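Local coordinates for organophosphorus hydrolase (Pseudomonas pseudoalcaligenes, PDB 4LE6), which probably hydrolyses organophosphate triesters at a two-zinc centre, as a metallo-hydrolase of the metallo-beta-lactamase superfamily, at residues Leu243-Gly246 and Asp247-Leu250; Gln271-Gln274 and Ser275-Arg278; Leu115-Val118 and Gln119-Leu122. One frame throughout, in Å; residues are numbered along the deposited sequence.

Interaction 1 (Leu243-Gly246 and Asp247-Leu250). With ZN (zinc ion), chain J; ZN (zinc ion), chain K.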
loop_
_atom_site.group_PDB
_atom_site.type_symbol
_atom_site.label_atom_id
_atom_site.label_comp_id
_atom_site.label_asym_id
_atom_site.label_seq_id
_atom_site.Cartn_x
_atom_site.Cartn_y
_atom_site.Cartn_z
ATOM N N LEU A 243 -3.645 -8.720 -15.330
ATOM C CA LEU A 243 -4.453 -9.913 -15.160
ATOM C C LEU A 243 -5.222 -9.779 -13.858
ATOM O O LEU A 243 -4.632 -9.748 -12.780
ATOM C CB LEU A 243 -3.575 -11.160 -15.128
ATOM C CG LEU A 243 -4.352 -12.472 -15.055
ATOM C CD1 LEU A 243 -4.980 -12.810 -16.405
ATOM C CD2 LEU A 243 -3.428 -13.587 -14.584
ATOM N N VAL A 244 -6.540 -9.668 -13.973
ATOM C CA VAL A 244 -7.405 -9.619 -12.807
ATOM C C VAL A 244 -7.725 -11.063 -12.522
ATOM O O VAL A 244 -8.545 -11.674 -13.226
ATOM C CB VAL A 244 -8.680 -8.828 -13.058
ATOM C CG1 VAL A 244 -9.496 -8.728 -11.762
ATOM C CG2 VAL A 244 -8.317 -7.461 -13.604
ATOM N N TRP A 245 -7.068 -11.620 -11.503
ATOM C CA TRP A 245 -6.882 -13.075 -11.511
ATOM C C TRP A 245 -7.855 -13.849 -10.645
ATOM O O TRP A 245 -7.925 -15.066 -10.737
ATOM C CB TRP A 245 -5.411 -13.488 -11.267
ATOM C CG TRP A 245 -4.868 -13.446 -9.866
ATOM C CD1 TRP A 245 -5.536 -13.166 -8.708
ATOM C CD2 TRP A 245 -3.504 -13.694 -9.491
ATOM N NE1 TRP A 245 -4.669 -13.240 -7.634
ATOM C CE2 TRP A 245 -3.422 -13.560 -8.094
ATOM C CE3 TRP A 245 -2.347 -14.027 -10.209
ATOM C CZ2 TRP A 245 -2.227 -13.743 -7.397
ATOM C CZ3 TRP A 245 -1.165 -14.215 -9.514
ATOM C CH2 TRP A 245 -1.115 -14.069 -8.122
ATOM N N GLY A 246 -8.625 -13.141 -9.824
ATOM C CA GLY A 246 -9.583 -13.782 -8.958
ATOM C C GLY A 246 -8.888 -14.396 -7.750
ATOM O O GLY A 246 -8.068 -13.756 -7.088
ATOM N N ASP A 247 -9.232 -15.645 -7.471
ATOM C CA ASP A 247 -8.790 -16.355 -6.285
ATOM C C ASP A 247 -7.669 -17.374 -6.565
ATOM O O ASP A 247 -7.638 -18.457 -5.969
ATOM C CB ASP A 247 -10.001 -17.035 -5.640
ATOM C CG ASP A 247 -10.889 -16.052 -4.890
ATOM O OD1 ASP A 247 -10.742 -14.833 -5.110
ATOM O OD2 ASP A 247 -11.738 -16.505 -4.090
ATOM N N ILE A 248 -6.744 -17.011 -7.450
ATOM C CA ILE A 248 -5.515 -17.790 -7.677
ATOM C C ILE A 248 -4.809 -18.096 -6.368
ATOM O O ILE A 248 -4.235 -19.165 -6.181
ATOM C CB ILE A 248 -4.526 -17.000 -8.574
ATOM C CG1 ILE A 248 -5.127 -16.800 -9.961
ATOM C CG2 ILE A 248 -3.148 -17.697 -8.653
ATOM C CD1 ILE A 248 -5.619 -18.100 -10.635
ATOM N N LEU A 249 -4.845 -17.152 -5.443
ATOM C CA LEU A 249 -4.379 -17.463 -4.113
ATOM C C LEU A 249 -5.068 -16.571 -3.116
ATOM O O LEU A 249 -5.611 -15.522 -3.454
ATOM C CB LEU A 249 -2.856 -17.398 -3.994
ATOM C CG LEU A 249 -2.117 -16.092 -4.259
ATOM C CD1 LEU A 249 -1.961 -15.278 -2.972
ATOM C CD2 LEU A 249 -0.760 -16.415 -4.858
ATOM N N LEU A 250 -5.064 -17.057 -1.893
ATOM C CA LEU A 250 -5.833 -16.497 -0.810
ATOM C C LEU A 250 -4.957 -15.847 0.254
ATOM O O LEU A 250 -5.441 -15.020 1.012
ATOM C CB LEU A 250 -6.618 -17.622 -0.158
ATOM C CG LEU A 250 -8.060 -17.287 0.193
ATOM C CD1 LEU A 250 -8.993 -17.761 -0.921
ATOM C CD2 LEU A 250 -8.374 -17.932 1.521
HETATM ZN ZN ZN J . -13.479 -17.916 -4.075
HETATM ZN ZN ZN K . -12.819 -15.048 -2.957
HETATM O O HOH W 1 -6.384 -13.419 -5.051
HETATM O O HOH W 2 -13.870 -16.482 -2.544
#

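Interaction 2 (Gln271-Gln274 and Ser275-Arg278)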
loop_
_atom_site.group_PDB
_atom_site.type_symbol
_atom_site.label_atom_id
_atom_site.label_comp_id
_atom_site.label_asym_id
_atom_site.label_seq_id
_atom_site.Cartn_x
_atom_site.Cartn_y
_atom_site.Cartn_z
ATOM N N GLN A 271 -6.165 -29.237 -8.763
ATOM C CA GLN A 271 -6.355 -28.413 -9.948
ATOM C C GLN A 271 -6.086 -26.929 -9.648
ATOM O O GLN A 271 -5.392 -26.232 -10.409
ATOM C CB GLN A 271 -7.771 -28.603 -10.483
ATOM C CG GLN A 271 -7.992 -27.901 -11.797
ATOM C CD GLN A 271 -9.349 -28.192 -12.401
ATOM O OE1 GLN A 271 -10.363 -28.199 -11.705
ATOM N NE2 GLN A 271 -9.376 -28.428 -13.707
ATOM N N ALA A 272 -6.647 -26.431 -8.549
ATOM C CA ALA A 272 -6.399 -25.040 -8.145
ATOM C C ALA A 272 -4.897 -24.795 -8.015
ATOM O O ALA A 272 -4.376 -23.768 -8.452
ATOM C CB ALA A 272 -7.089 -24.733 -6.827
ATOM N N ARG A 273 -4.194 -25.763 -7.435
ATOM C CA ARG A 273 -2.739 -25.655 -7.277
ATOM C C ARG A 273 -2.004 -25.643 -8.628
ATOM O O ARG A 273 -1.096 -24.830 -8.841
ATOM C CB ARG A 273 -2.226 -26.795 -6.385
ATOM C CG ARG A 273 -0.743 -27.075 -6.508
ATOM C CD ARG A 273 -0.219 -27.868 -5.319
ATOM N NE ARG A 273 -1.005 -29.050 -4.970
ATOM C CZ ARG A 273 -1.081 -30.160 -5.700
ATOM N NH1 ARG A 273 -0.442 -30.254 -6.858
ATOM N NH2 ARG A 273 -1.820 -31.175 -5.275
ATOM N N GLN A 274 -2.386 -26.546 -9.535
ATOM C CA GLN A 274 -1.829 -26.526 -10.899
ATOM C C GLN A 274 -2.038 -25.176 -11.626
ATOM O O GLN A 274 -1.094 -24.567 -12.209
ATOM C CB GLN A 274 -2.439 -27.659 -11.725
ATOM C CG GLN A 274 -1.799 -27.839 -13.101
ATOM C CD GLN A 274 -2.498 -28.900 -13.961
ATOM O OE1 GLN A 274 -3.671 -29.214 -13.752
ATOM N NE2 GLN A 274 -1.780 -29.441 -14.940
ATOM N N SER A 275 -3.269 -24.682 -11.572
ATOM C CA SER A 275 -3.568 -23.375 -12.167
ATOM C C SER A 275 -2.754 -22.264 -11.503
ATOM O O SER A 275 -2.218 -21.379 -12.177
ATOM C CB SER A 275 -5.053 -23.073 -12.035
ATOM O OG SER A 275 -5.788 -24.097 -12.662
ATOM N N ARG A 276 -2.648 -22.306 -10.180
ATOM C CA ARG A 276 -1.828 -21.308 -9.477
ATOM C C ARG A 276 -0.355 -21.348 -9.931
ATOM O O ARG A 276 0.231 -20.310 -10.268
ATOM C CB ARG A 276 -1.909 -21.510 -7.969
ATOM C CG ARG A 276 -0.956 -20.600 -7.172
ATOM C CD ARG A 276 -1.311 -20.555 -5.688
ATOM N NE ARG A 276 -1.463 -21.889 -5.106
ATOM C CZ ARG A 276 -2.627 -22.471 -4.840
ATOM N NH1 ARG A 276 -2.650 -23.681 -4.317
ATOM N NH2 ARG A 276 -3.773 -21.864 -5.096
ATOM N N GLN A 277 0.240 -22.539 -9.951
ATOM C CA GLN A 277 1.628 -22.678 -10.415
ATOM C C GLN A 277 1.814 -22.098 -11.821
ATOM O O GLN A 277 2.753 -21.308 -12.084
ATOM C CB GLN A 277 2.040 -24.140 -10.398
ATOM C CG GLN A 277 2.223 -24.693 -8.991
ATOM C CD GLN A 277 3.585 -24.360 -8.381
ATOM O OE1 GLN A 277 4.303 -23.472 -8.853
ATOM N NE2 GLN A 277 3.944 -25.079 -7.323
ATOM N N ARG A 278 0.896 -22.457 -12.719
ATOM C CA ARG A 278 0.983 -21.985 -14.097
ATOM C C ARG A 278 0.842 -20.468 -14.204
ATOM O O ARG A 278 1.640 -19.790 -14.892
ATOM C CB ARG A 278 -0.091 -22.654 -14.947
ATOM C CG ARG A 278 -0.139 -22.158 -16.373
ATOM C CD ARG A 278 -0.954 -23.097 -17.250
ATOM N NE ARG A 278 -2.350 -23.166 -16.813
ATOM C CZ ARG A 278 -3.290 -22.290 -17.151
ATOM N NH1 ARG A 278 -4.527 -22.448 -16.705
ATOM N NH2 ARG A 278 -3.006 -21.259 -17.933
HETATM O O HOH W 3 -5.186 -27.071 -14.033
#

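Interaction 3 (Leu115-Val118 and Gln119-Leu122)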
loop_
_atom_site.group_PDB
_atom_site.type_symbol
_atom_site.label_atom_id
_atom_site.label_comp_id
_atom_site.label_asym_id
_atom_site.label_seq_id
_atom_site.Cartn_x
_atom_site.Cartn_y
_atom_site.Cartn_z
ATOM N N LEU A 115 -17.843 -6.445 5.357
ATOM C CA LEU A 115 -17.736 -6.491 3.909
ATOM C C LEU A 115 -18.905 -5.719 3.292
ATOM O O LEU A 115 -19.739 -5.190 4.025
ATOM C CB LEU A 115 -17.751 -7.937 3.455
ATOM C CG LEU A 115 -16.434 -8.671 3.669
ATOM C CD1 LEU A 115 -16.656 -10.146 3.509
ATOM C CD2 LEU A 115 -15.376 -8.179 2.680
ATOM N N GLY A 116 -18.951 -5.636 1.966
ATOM C CA GLY A 116 -20.053 -4.977 1.265
ATOM C C GLY A 116 -19.833 -3.514 0.873
ATOM O O GLY A 116 -20.795 -2.794 0.609
ATOM N N VAL A 117 -18.573 -3.082 0.794
ATOM C CA VAL A 117 -18.251 -1.663 0.602
ATOM C C VAL A 117 -17.821 -1.309 -0.825
ATOM O O VAL A 117 -17.560 -0.146 -1.120
ATOM C CB VAL A 117 -17.137 -1.210 1.615
ATOM C CG1 VAL A 117 -17.123 0.300 1.787
ATOM C CG2 VAL A 117 -17.371 -1.854 2.982
ATOM N N VAL A 118 -17.753 -2.297 -1.713
ATOM C CA VAL A 118 -17.338 -2.038 -3.083
ATOM C C VAL A 118 -18.165 -0.943 -3.760
ATOM O O VAL A 118 -17.595 -0.040 -4.382
ATOM C CB VAL A 118 -17.376 -3.313 -3.965
ATOM C CG1 VAL A 118 -17.340 -2.963 -5.450
ATOM C CG2 VAL A 118 -16.212 -4.213 -3.621
ATOM N N GLN A 119 -19.488 -1.017 -3.681
ATOM C CA GLN A 119 -20.293 -0.038 -4.413
ATOM C C GLN A 119 -20.062 1.371 -3.824
ATOM O O GLN A 119 -19.962 2.382 -4.557
ATOM C CB GLN A 119 -21.779 -0.401 -4.403
ATOM C CG GLN A 119 -22.587 0.387 -5.444
ATOM C CD GLN A 119 -24.077 0.126 -5.384
ATOM O OE1 GLN A 119 -24.884 1.049 -5.512
ATOM N NE2 GLN A 119 -24.454 -1.126 -5.180
ATOM N N THR A 120 -19.906 1.417 -2.505
ATOM C CA THR A 120 -19.670 2.684 -1.799
ATOM C C THR A 120 -18.351 3.291 -2.275
ATOM O O THR A 120 -18.274 4.479 -2.625
ATOM C CB THR A 120 -19.628 2.475 -0.271
ATOM O OG1 THR A 120 -20.904 1.992 0.170
ATOM C CG2 THR A 120 -19.284 3.785 0.489
ATOM N N ASN A 121 -17.324 2.452 -2.352
ATOM C CA ASN A 121 -16.043 2.910 -2.858
ATOM C C ASN A 121 -16.083 3.230 -4.346
ATOM O O ASN A 121 -15.364 4.113 -4.816
ATOM C CB ASN A 121 -14.946 1.900 -2.537
ATOM C CG ASN A 121 -14.546 1.947 -1.071
ATOM O OD1 ASN A 121 -14.397 3.032 -0.493
ATOM N ND2 ASN A 121 -14.418 0.787 -0.453
ATOM N N LEU A 122 -16.925 2.526 -5.093
ATOM C CA LEU A 122 -17.084 2.827 -6.504
ATOM C C LEU A 122 -17.588 4.262 -6.622
ATOM O O LEU A 122 -17.081 5.064 -7.419
ATOM C CB LEU A 122 -18.068 1.871 -7.168
ATOM C CG LEU A 122 -18.238 2.085 -8.669
ATOM C CD1 LEU A 122 -18.301 0.735 -9.405
ATOM C CD2 LEU A 122 -19.483 2.932 -8.958
HETATM O O HOH W 4 -21.286 -0.512 -0.583
#

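Interaction 1 (Leu243-Gly246 and Asp247-Leu250)
The indole of W245 and the side chain of I248 pack at about a right angle where strand 240-246 leads into the zinc-binding loop. From its root, W245 CB meets I248 CG1, and W245 CG, the first ring atom, has the same methylene 3.4 Å away. I248 CB then stands over the face of the five-membered ring, 3.6 Å from its centroid and 11° off the normal, a CH-pi contact. Further out, W245 CE3 and CZ3 lie near I248 CG2, while W245 CZ2 reaches L249 CG at 3.9 Å and CH2 touches L249 CD2. A chi1 of 78° sets W245 CG between its backbone N and carbonyl carbon, folding the ring over the residues that follow. The pyrrole nitrogen NE1 gives its hydrogen to a water at 3.1 Å, and the same water donates to G246 O and L249 O; one water thus ties the ring to the backbone of the turn. Helix 269-286 closes on the indole through I279 and L280. D247 follows the strand, and its OD2 bridges both zinc ions, 2.2 Å from the zinc ion of chain J and 2.1 Å from that of chain K. H139, H141 and H226 complete one site, D143, H144 and H294 the other, with a shared water between the ions: the binuclear centre of the metallo-beta-lactamase fold.

Interaction 2 (Gln271-Gln274 and Ser275-Arg278)
S275 opens the second turn: S275 N donates its hydrogen to Q271 O at 2.9 Å, with an almost straight N-H...O angle of 176°. Its hydroxyl lies beside the backbone N (chi1 -58°), which turns it back along the helix; OG lies 3.1 Å from Q271 O and is hydrogen-bonded to P224 O in a neighbouring loop. A water that donates to Q274 OE1 at 2.6 Å also gives a weak bond to S275 OG, so the extended glutamine is linked to the serine through solvent. Next, R276 N bonds to A272 O at 2.8 Å. The R276 chain leaves with CG anti to the backbone N and bends at chi3 (51°), which folds the guanidinium back over the preceding turn: R276 NH1 comes 3.6 Å from R273 CA, and A272 O sits above one face near the rim. The group is held by P259 O at NE and probably by I248 O at NH2, while R273 makes its own salt bridge to D270. Q277 N bonds to R273 O at 2.9 Å, and Q277 CG packs against that oxygen at 3.3 Å before the chain bends away at chi2. R278 N closes the series on Q274 O. The four successive i to i+4 bonds are those of a regular alpha-helix, here helix 269-286, packed on a sheet of the alpha-beta/beta-alpha sandwich.

Interaction 3 (Leu115-Val118 and Gln119-Leu122)
V117 O accepts N121 N at 2.9 Å, and V118 O accepts L122 N at 2.7 Å with a more bent N-H...O angle of 147°, so the loop passes into helix 118-124 through two consecutive i to i+4 bonds. V117 lays its CG1 branch across the helix start: CG1 is 3.5 Å from N121 ND2 and 3.9 Å from T120 CB, the chains crossing at a slant. The asparagine CG lies beside its own backbone N (chi1 -75°), which brings ND2 against V117 CG1, while its polar atoms are taken elsewhere, OD1 by G36 N and ND2 by Y51 O. A water donates to G116 O at 2.6 Å and is hydrogen-bonded to T120 OG1, also at 2.6 Å, joining the loop to the first turn. D52 receives G116 N and V118 N on its two carboxylate oxygens. Negative charge set at this N terminus would be expected to suit the helix dipole, and the buried amide of N121 is satisfied on both its oxygen and its nitrogen.

How the interactions relate
Along the chain interaction 3 comes first, then interaction 1, then interaction 2; they follow in series, and none nests within or crosses another. Each closes only a local turn. Interaction 3, at the start of helix 118-124, belongs to the half of the sandwich built on the sheet containing strands 45-57 and 85-95. Interaction 1 joins strand 240-246 of the other sheet to the loop after it, and interaction 2 lies on helix 269-286 that covers that sheet. The latter two touch directly, where R276 CD packs on L249 CB. Interaction 3 stays apart, its centre about 30 Å from that of interaction 2, on the opposite side of the chain's centre.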